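Local coordinates for glutathione S-transferase (Sulfitobacter, PDB 4GF0), which binds glutathione and probably, like other glutathione transferases, conjugates it to electrophilic substrates, at residues D163-F167 with F189-T194; H110-M114 with M129-V133. All blocks are in the same frame, centred on the assembly; numbering follows the deposited sequence.

Contact 1. Residues D163-F167 with F189-T194; sequences DPYLF and FMQQMT
Phe-167 drives its ring into helix 189-194 as a knob in a hole made by Phe-189, Met-190, Met-193 and Thr-194, with the two short helix segments crossing at -114° and their axes 10.6 Å apart. The CD1 corner does most of the touching: Met-193 CB lies 3.4 Å from Phe-167 CD1, and Met-190 SD is 3.5 Å from the same CD1, a Met-aromatic contact that comes in obliquely. Met-190 starts off to one side of helix 163-167 and gets there because its chain bends at both chi2 and chi3.

Phe-189 answers from helix 189-194. Its ring is clamped between Leu-166 CD2, 3.9 Å from the ring centroid in a CH-pi contact, and Met-193 CG of its own helix on the opposite face. Its edge faces helix 163-167 in plane, with CZ 3.3 Å from Asp-163 O, the carbonyl that already accepts from Phe-167 N.

The packing thins toward Thr-194, on the solvent side. This residue has two conformers, so the place of its hydroxyl is doubtful; in one of them OG1 turns back to Met-190 O and stays 4.0 Å from Phe-167 CE1.

Asp-163 is the buried charge here, and its carboxylate is spent on Ser-160 N and Val-154 N. The bond to Ser-160 is consistent with half of the S-x-x-D capping box found at this helix start in glutathione transferases. The helices are therefore joined mostly by carbon and sulfur, while the carboxylate has its hydrogen bonds outside both segments.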
ATOM      1  N   ASP A 163       0.144 -11.979   7.052  1.00 11.60           N
ATOM      2  CA  ASP A 163      -0.973 -12.760   7.571  1.00 15.63           C
ATOM      3  C   ASP A 163      -2.071 -11.953   8.286  1.00 14.07           C
ATOM      4  O   ASP A 163      -3.246 -12.137   7.973  1.00 13.75           O
ATOM      5  CB  ASP A 163      -0.461 -13.940   8.401  1.00 14.34           C
ATOM      6  CG  ASP A 163       0.383 -14.885   7.571  1.00 12.83           C
ATOM      7  OD1 ASP A 163      -0.144 -15.380   6.548  1.00 15.83           O
ATOM      8  OD2 ASP A 163       1.573 -15.099   7.916  1.00 15.65           O
ATOM      9  N   PRO A 164      -1.708 -11.054   9.220  1.00 13.98           N
ATOM     10  CA  PRO A 164      -2.787 -10.239   9.794  1.00 14.12           C
ATOM     11  C   PRO A 164      -3.488  -9.401   8.736  1.00 12.39           C
ATOM     12  O   PRO A 164      -4.701  -9.229   8.780  1.00 13.91           O
ATOM     13  CB  PRO A 164      -2.042  -9.295  10.739  1.00 12.13           C
ATOM     14  CG  PRO A 164      -0.834 -10.061  11.136  1.00 18.80           C
ATOM     15  CD  PRO A 164      -0.425 -10.820   9.914  1.00 12.87           C
ATOM     16  N   TYR A 165      -2.705  -8.871   7.806  1.00 13.38           N
ATOM     17  CA  TYR A 165      -3.232  -8.083   6.704  1.00 13.16           C
ATOM     18  C   TYR A 165      -4.216  -8.921   5.888  1.00 13.80           C
ATOM     19  O   TYR A 165      -5.352  -8.492   5.645  1.00 12.26           O
ATOM     20  CB  TYR A 165      -2.071  -7.583   5.825  1.00  9.19           C
ATOM     21  CG  TYR A 165      -2.311  -6.279   5.107  1.00 10.73           C
ATOM     22  CD1 TYR A 165      -3.598  -5.858   4.773  1.00 14.20           C
ATOM     23  CD2 TYR A 165      -1.244  -5.476   4.737  1.00 12.78           C
ATOM     24  CE1 TYR A 165      -3.812  -4.647   4.097  1.00 12.20           C
ATOM     25  CE2 TYR A 165      -1.442  -4.276   4.078  1.00 16.29           C
ATOM     26  CZ  TYR A 165      -2.717  -3.868   3.753  1.00 13.61           C
ATOM     27  OH  TYR A 165      -2.875  -2.674   3.087  1.00 12.42           O
ATOM     28  N   LEU A 166      -3.808 -10.125   5.491  1.00 11.75           N
ATOM     29  CA  LEU A 166      -4.666 -10.976   4.659  1.00 15.63           C
ATOM     30  C   LEU A 166      -5.897 -11.424   5.425  1.00 12.76           C
ATOM     31  O   LEU A 166      -6.990 -11.485   4.874  1.00 14.12           O
ATOM     32  CB  LEU A 166      -3.892 -12.198   4.156  1.00 15.07           C
ATOM     33  CG  LEU A 166      -4.687 -13.147   3.259  1.00 14.96           C
ATOM     34  CD1 LEU A 166      -5.092 -12.438   1.967  1.00 14.41           C
ATOM     35  CD2 LEU A 166      -3.846 -14.386   2.972  1.00 15.39           C
ATOM     36  N   PHE A 167      -5.718 -11.724   6.703  1.00 12.72           N
ATOM     37  CA  PHE A 167      -6.838 -12.179   7.520  1.00 16.23           C
ATOM     38  C   PHE A 167      -7.971 -11.151   7.574  1.00 13.76           C
ATOM     39  O   PHE A 167      -9.142 -11.482   7.370  1.00 15.16           O
ATOM     40  CB  PHE A 167      -6.353 -12.484   8.931  1.00 15.51           C
ATOM     41  CG  PHE A 167      -7.453 -12.875   9.869  1.00 17.71           C
ATOM     42  CD1 PHE A 167      -8.114 -14.081   9.713  1.00 18.91           C
ATOM     43  CD2 PHE A 167      -7.821 -12.036  10.906  1.00 18.10           C
ATOM     44  CE1 PHE A 167      -9.136 -14.456  10.592  1.00 22.44           C
ATOM     45  CE2 PHE A 167      -8.842 -12.399  11.783  1.00 20.24           C
ATOM     46  CZ  PHE A 167      -9.499 -13.609  11.622  1.00 21.61           C
ATOM     47  N   PHE A 189      -6.311 -21.175   6.170  1.00 17.15           N
ATOM     48  CA  PHE A 189      -5.644 -19.973   6.678  1.00 16.53           C
ATOM     49  C   PHE A 189      -6.495 -19.268   7.738  1.00 17.46           C
ATOM     50  O   PHE A 189      -6.002 -18.903   8.809  1.00 15.95           O
ATOM     51  CB  PHE A 189      -5.316 -19.029   5.504  1.00 16.36           C
ATOM     52  CG  PHE A 189      -4.930 -17.641   5.927  1.00 15.78           C
ATOM     53  CD1 PHE A 189      -3.665 -17.385   6.458  1.00 15.55           C
ATOM     54  CD2 PHE A 189      -5.825 -16.584   5.788  1.00 15.86           C
ATOM     55  CE1 PHE A 189      -3.301 -16.093   6.862  1.00 15.08           C
ATOM     56  CE2 PHE A 189      -5.458 -15.285   6.184  1.00 16.90           C
ATOM     57  CZ  PHE A 189      -4.201 -15.044   6.721  1.00 16.75           C
ATOM     58  N   MET A 190      -7.776 -19.074   7.445  1.00 16.92           N
ATOM     59  CA  MET A 190      -8.664 -18.404   8.387  1.00 17.37           C
ATOM     60  C   MET A 190      -8.807 -19.224   9.660  1.00 18.88           C
ATOM     61  O   MET A 190      -8.905 -18.670  10.738  1.00 17.79           O
ATOM     62  CB  MET A 190     -10.049 -18.165   7.769  1.00 19.04           C
ATOM     63  CG  MET A 190     -10.035 -17.272   6.530  1.00 21.34           C
ATOM     64  SD  MET A 190      -9.428 -15.607   6.866  1.00 28.63           S
ATOM     65  CE  MET A 190     -10.887 -14.847   7.601  1.00 38.07           C
ATOM     66  N   GLN A 191      -8.824 -20.543   9.539  1.00 18.73           N
ATOM     67  CA  GLN A 191      -8.912 -21.383  10.739  1.00 19.23           C
ATOM     68  C   GLN A 191      -7.672 -21.294  11.618  1.00 19.23           C
ATOM     69  O   GLN A 191      -7.778 -21.321  12.848  1.00 25.78           O
ATOM     70  CB  GLN A 191      -9.175 -22.828  10.361  1.00 21.53           C
ATOM     71  CG  GLN A 191     -10.548 -23.019   9.758  1.00 24.18           C
ATOM     72  CD  GLN A 191     -10.684 -24.353   9.093  1.00 31.76           C
ATOM     73  OE1 GLN A 191      -9.698 -25.066   8.904  1.00 34.59           O
ATOM     74  NE2 GLN A 191     -11.909 -24.704   8.727  1.00 32.09           N
ATOM     75  N   GLN A 192      -6.498 -21.212  10.999  1.00 16.98           N
ATOM     76  CA  GLN A 192      -5.268 -21.065  11.772  1.00 16.82           C
ATOM     77  C   GLN A 192      -5.242 -19.707  12.452  1.00 17.43           C
ATOM     78  O   GLN A 192      -4.883 -19.601  13.620  1.00 17.71           O
ATOM     79  CB  GLN A 192      -4.024 -21.233  10.890  1.00 16.76           C
ATOM     80  CG  GLN A 192      -3.871 -22.628  10.289  1.00 27.49           C
ATOM     81  CD  GLN A 192      -3.735 -23.700  11.352  1.00 39.15           C
ATOM     82  OE1 GLN A 192      -3.140 -23.473  12.414  1.00 40.37           O
ATOM     83  NE2 GLN A 192      -4.292 -24.875  11.078  1.00 47.00           N
ATOM     84  N   MET A 193      -5.620 -18.669  11.711  1.00 15.84           N
ATOM     85  CA  MET A 193      -5.607 -17.308  12.242  1.00 15.39           C
ATOM     86  C   MET A 193      -6.565 -17.158  13.425  1.00 15.67           C
ATOM     87  O   MET A 193      -6.213 -16.577  14.458  1.00 15.81           O
ATOM     88  CB  MET A 193      -5.957 -16.300  11.141  1.00 15.06           C
ATOM     89  CG  MET A 193      -4.867 -16.137  10.069  1.00 14.85           C
ATOM     90  SD  MET A 193      -3.313 -15.504  10.755  1.00 15.26           S
ATOM     91  CE  MET A 193      -3.767 -13.834  11.228  1.00 14.11           C
ATOM     92  N   THR A 194      -7.770 -17.687  13.258  0.53 25.03           N
ATOM     93  CA  THR A 194      -8.812 -17.615  14.280  0.53 11.33           C
ATOM     94  C   THR A 194      -8.350 -18.246  15.600  0.53 16.17           C
ATOM     95  O   THR A 194      -8.754 -17.819  16.684  0.53 16.64           O
ATOM     96  CB  THR A 194     -10.119 -18.278  13.775  0.53 19.12           C
ATOM     97  OG1 THR A 194     -10.640 -17.518  12.675  0.53 21.02           O
ATOM     98  CG2 THR A 194     -11.165 -18.353  14.872  0.53 15.95           C
TER

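Contact 2. Residues H110-M114 with M129-V133; sequences HAHKM and MTAQV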
ATOM      1  N   HIS A 110     -12.725  -3.818  -2.461  1.00 16.11           N
ATOM      2  CA  HIS A 110     -13.708  -3.784  -1.377  1.00 20.03           C
ATOM      3  C   HIS A 110     -14.235  -2.364  -1.154  1.00 16.78           C
ATOM      4  O   HIS A 110     -15.415  -2.171  -0.876  1.00 19.95           O
ATOM      5  CB  HIS A 110     -13.084  -4.318  -0.087  1.00 18.34           C
ATOM      6  CG  HIS A 110     -13.926  -4.110   1.127  1.00 20.80           C
ATOM      7  ND1 HIS A 110     -15.022  -4.887   1.427  1.00 21.03           N
ATOM      8  CD2 HIS A 110     -13.819  -3.210   2.147  1.00 21.65           C
ATOM      9  CE1 HIS A 110     -15.562  -4.478   2.565  1.00 24.14           C
ATOM     10  NE2 HIS A 110     -14.842  -3.460   3.016  1.00 22.25           N
ATOM     11  N   ALA A 111     -13.349  -1.381  -1.295  1.00 18.77           N
ATOM     12  CA  ALA A 111     -13.670   0.015  -1.002  1.00 16.39           C
ATOM     13  C   ALA A 111     -14.712   0.569  -1.957  1.00 18.29           C
ATOM     14  O   ALA A 111     -15.398   1.542  -1.638  1.00 19.21           O
ATOM     15  CB  ALA A 111     -12.411   0.873  -1.048  1.00 20.63           C
ATOM     16  N   HIS A 112     -14.840  -0.054  -3.122  1.00 16.88           N
ATOM     17  CA  HIS A 112     -15.830   0.396  -4.099  1.00 18.41           C
ATOM     18  C   HIS A 112     -17.262   0.051  -3.697  1.00 24.14           C
ATOM     19  O   HIS A 112     -18.220   0.504  -4.335  1.00 23.48           O
ATOM     20  CB  HIS A 112     -15.506  -0.141  -5.497  1.00 18.70           C
ATOM     21  CG  HIS A 112     -14.395   0.587  -6.172  1.00 16.93           C
ATOM     22  ND1 HIS A 112     -13.065   0.447  -5.805  1.00 16.36           N
ATOM     23  CD2 HIS A 112     -14.407   1.499  -7.172  1.00 17.22           C
ATOM     24  CE1 HIS A 112     -12.318   1.221  -6.565  1.00 19.65           C
ATOM     25  NE2 HIS A 112     -13.109   1.870  -7.407  1.00 21.44           N
ATOM     26  N   LYS A 113     -17.420  -0.744  -2.644  1.00 18.82           N
ATOM     27  CA  LYS A 113     -18.758  -1.090  -2.176  1.00 20.78           C
ATOM     28  C   LYS A 113     -19.448   0.092  -1.504  1.00 24.21           C
ATOM     29  O   LYS A 113     -20.600   0.406  -1.822  1.00 28.42           O
ATOM     30  CB  LYS A 113     -18.724  -2.287  -1.218  1.00 23.60           C
ATOM     31  CG  LYS A 113     -20.117  -2.771  -0.820  1.00 31.88           C
ATOM     32  CD  LYS A 113     -20.084  -4.137  -0.145  1.00 37.92           C
ATOM     33  CE  LYS A 113     -19.655  -4.052   1.303  1.00 44.61           C
ATOM     34  NZ  LYS A 113     -19.774  -5.383   1.978  1.00 48.05           N
ATOM     35  N   MET A 114     -18.742   0.738  -0.577  1.00 24.69           N
ATOM     36  CA  MET A 114     -19.312   1.810   0.236  1.00 24.78           C
ATOM     37  C   MET A 114     -18.687   3.189   0.018  1.00 22.28           C
ATOM     38  O   MET A 114     -19.268   4.198   0.421  1.00 23.41           O
ATOM     39  CB  MET A 114     -19.197   1.462   1.724  1.00 26.75           C
ATOM     40  CG  MET A 114     -19.987   0.242   2.162  1.00 39.50           C
ATOM     41  SD  MET A 114     -21.758   0.423   1.856  1.00 71.62           S
ATOM     42  CE  MET A 114     -22.433  -0.709   3.074  1.00 66.76           C
ATOM     43  N   MET A 129     -20.814   0.319  -9.396  1.00 23.84           N
ATOM     44  CA  MET A 129     -19.587  -0.123  -8.727  1.00 22.52           C
ATOM     45  C   MET A 129     -19.887  -1.108  -7.595  1.00 22.43           C
ATOM     46  O   MET A 129     -19.188  -2.109  -7.413  1.00 22.38           O
ATOM     47  CB  MET A 129     -18.780   1.082  -8.213  1.00 24.74           C
ATOM     48  CG  MET A 129     -18.217   1.963  -9.345  1.00 23.92           C
ATOM     49  SD  MET A 129     -17.218   3.357  -8.767  1.00 27.14           S
ATOM     50  CE  MET A 129     -18.472   4.339  -7.936  1.00 25.03           C
ATOM     51  N   THR A 130     -20.928  -0.820  -6.828  1.00 22.90           N
ATOM     52  CA  THR A 130     -21.325  -1.696  -5.735  1.00 24.63           C
ATOM     53  C   THR A 130     -21.679  -3.095  -6.251  1.00 27.92           C
ATOM     54  O   THR A 130     -21.295  -4.100  -5.651  1.00 24.52           O
ATOM     55  CB  THR A 130     -22.493  -1.077  -4.954  1.00 28.43           C
ATOM     56  OG1 THR A 130     -22.027   0.116  -4.306  1.00 22.84           O
ATOM     57  CG2 THR A 130     -23.038  -2.050  -3.913  1.00 33.45           C
ATOM     58  N   ALA A 131     -22.370  -3.158  -7.386  1.00 25.24           N
ATOM     59  CA  ALA A 131     -22.814  -4.436  -7.946  1.00 26.46           C
ATOM     60  C   ALA A 131     -21.657  -5.335  -8.393  1.00 30.80           C
ATOM     61  O   ALA A 131     -21.816  -6.555  -8.483  1.00 30.23           O
ATOM     62  CB  ALA A 131     -23.791  -4.204  -9.096  1.00 31.36           C
ATOM     63  N   GLN A 132     -20.498  -4.739  -8.669  1.00 24.70           N
ATOM     64  CA  GLN A 132     -19.362  -5.498  -9.178  1.00 28.98           C
ATOM     65  C   GLN A 132     -18.512  -6.113  -8.072  1.00 23.12           C
ATOM     66  O   GLN A 132     -17.682  -6.977  -8.347  1.00 26.17           O
ATOM     67  CB  GLN A 132     -18.457  -4.627 -10.057  1.00 30.34           C
ATOM     68  CG  GLN A 132     -19.177  -3.834 -11.126  1.00 30.99           C
ATOM     69  CD  GLN A 132     -20.171  -4.664 -11.911  1.00 33.30           C
ATOM     70  OE1 GLN A 132     -19.901  -5.811 -12.276  1.00 35.27           O
ATOM     71  NE2 GLN A 132     -21.338  -4.084 -12.173  1.00 32.26           N
ATOM     72  N   VAL A 133     -18.719  -5.673  -6.835  1.00 22.63           N
ATOM     73  CA  VAL A 133     -17.876  -6.101  -5.709  1.00 21.46           C
ATOM     74  C   VAL A 133     -17.815  -7.622  -5.471  1.00 26.30           C
ATOM     75  O   VAL A 133     -16.739  -8.153  -5.180  1.00 23.49           O
ATOM     76  CB  VAL A 133     -18.224  -5.338  -4.397  1.00 26.25           C
ATOM     77  CG1 VAL A 133     -17.410  -5.863  -3.210  1.00 24.20           C
ATOM     78  CG2 VAL A 133     -17.954  -3.850  -4.569  1.00 21.53           C
TER
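Lys-113 lays the base of its side chain against Val-133 and Thr-130, where the chain leaves helix 89-111 and runs beside helix 123-148; the backbones close to 4.4 Å between Lys-113 CA and Thr-130 CA. Start at CB, which sits 3.8 Å from Val-133 CG2, the methyl that also presses on the Lys-113 backbone N. With CG anti to the backbone N (chi1 -174°), the chain runs on past the helix, and CG comes 4.3 Å from Thr-130 CG2 in a loose methylene-to-methyl contact. CD is already 4.4 Å from Val-133 CG1. There the chain bends (chi3 79°), carrying CE away from the helix, and NZ ends in a salt bridge with Asp-176, which also accepts from His-110 ND1 and touches Val-133.

Thr-130 OG1 lies 2.9 Å from Lys-113 O, but its one proton may go instead to Phe-126 O, in the threonine's own helix, so this bond is not settled.

On the other flank His-112 meets Met-129. Met-129 SD approaches the imidazole at its edge, in plane, 3.7 Å from His-112 CD2. ND1 is bonded to Val-108 O, which would fix the ring's rotation, and Trp-119 of the same chain and Trp-119 of the second subunit both stack on it. NE2 points to the subunit interface, where it bonds to NE2 of His-112 of the second subunit; Met-129 likewise packs on Met-129 of the second subunit.

The turn leads directly to Arg-115 and Arg-118 of the glutathione pocket. This is the hairpin of two long helices in the all-helical C-terminal domain of glutathione transferases, here held at the dimer interface.

In the fold
Both contacts belong to the all-helical part of the chain, with centres 23 Å apart and nearest atoms about 10 Å apart, so they do not touch. Contact 2 comes first, joining the end of helix 89-111 to helix 123-148; contact 1 follows, joining helix 162-170 to helix 184-194. Helix 89-111 connects them: its C-terminal end enters contact 2, while Leu-102 farther back takes Leu-166 of contact 1, with Tyr-165 beside it. Contact 1 is internal to one subunit, whereas contact 2 reaches the second subunit. Tyr-165, a glutathione-pocket residue, makes no contact with helix 189-194, so the packing on that helix and the glutathione pocket use different sides of helix 162-170.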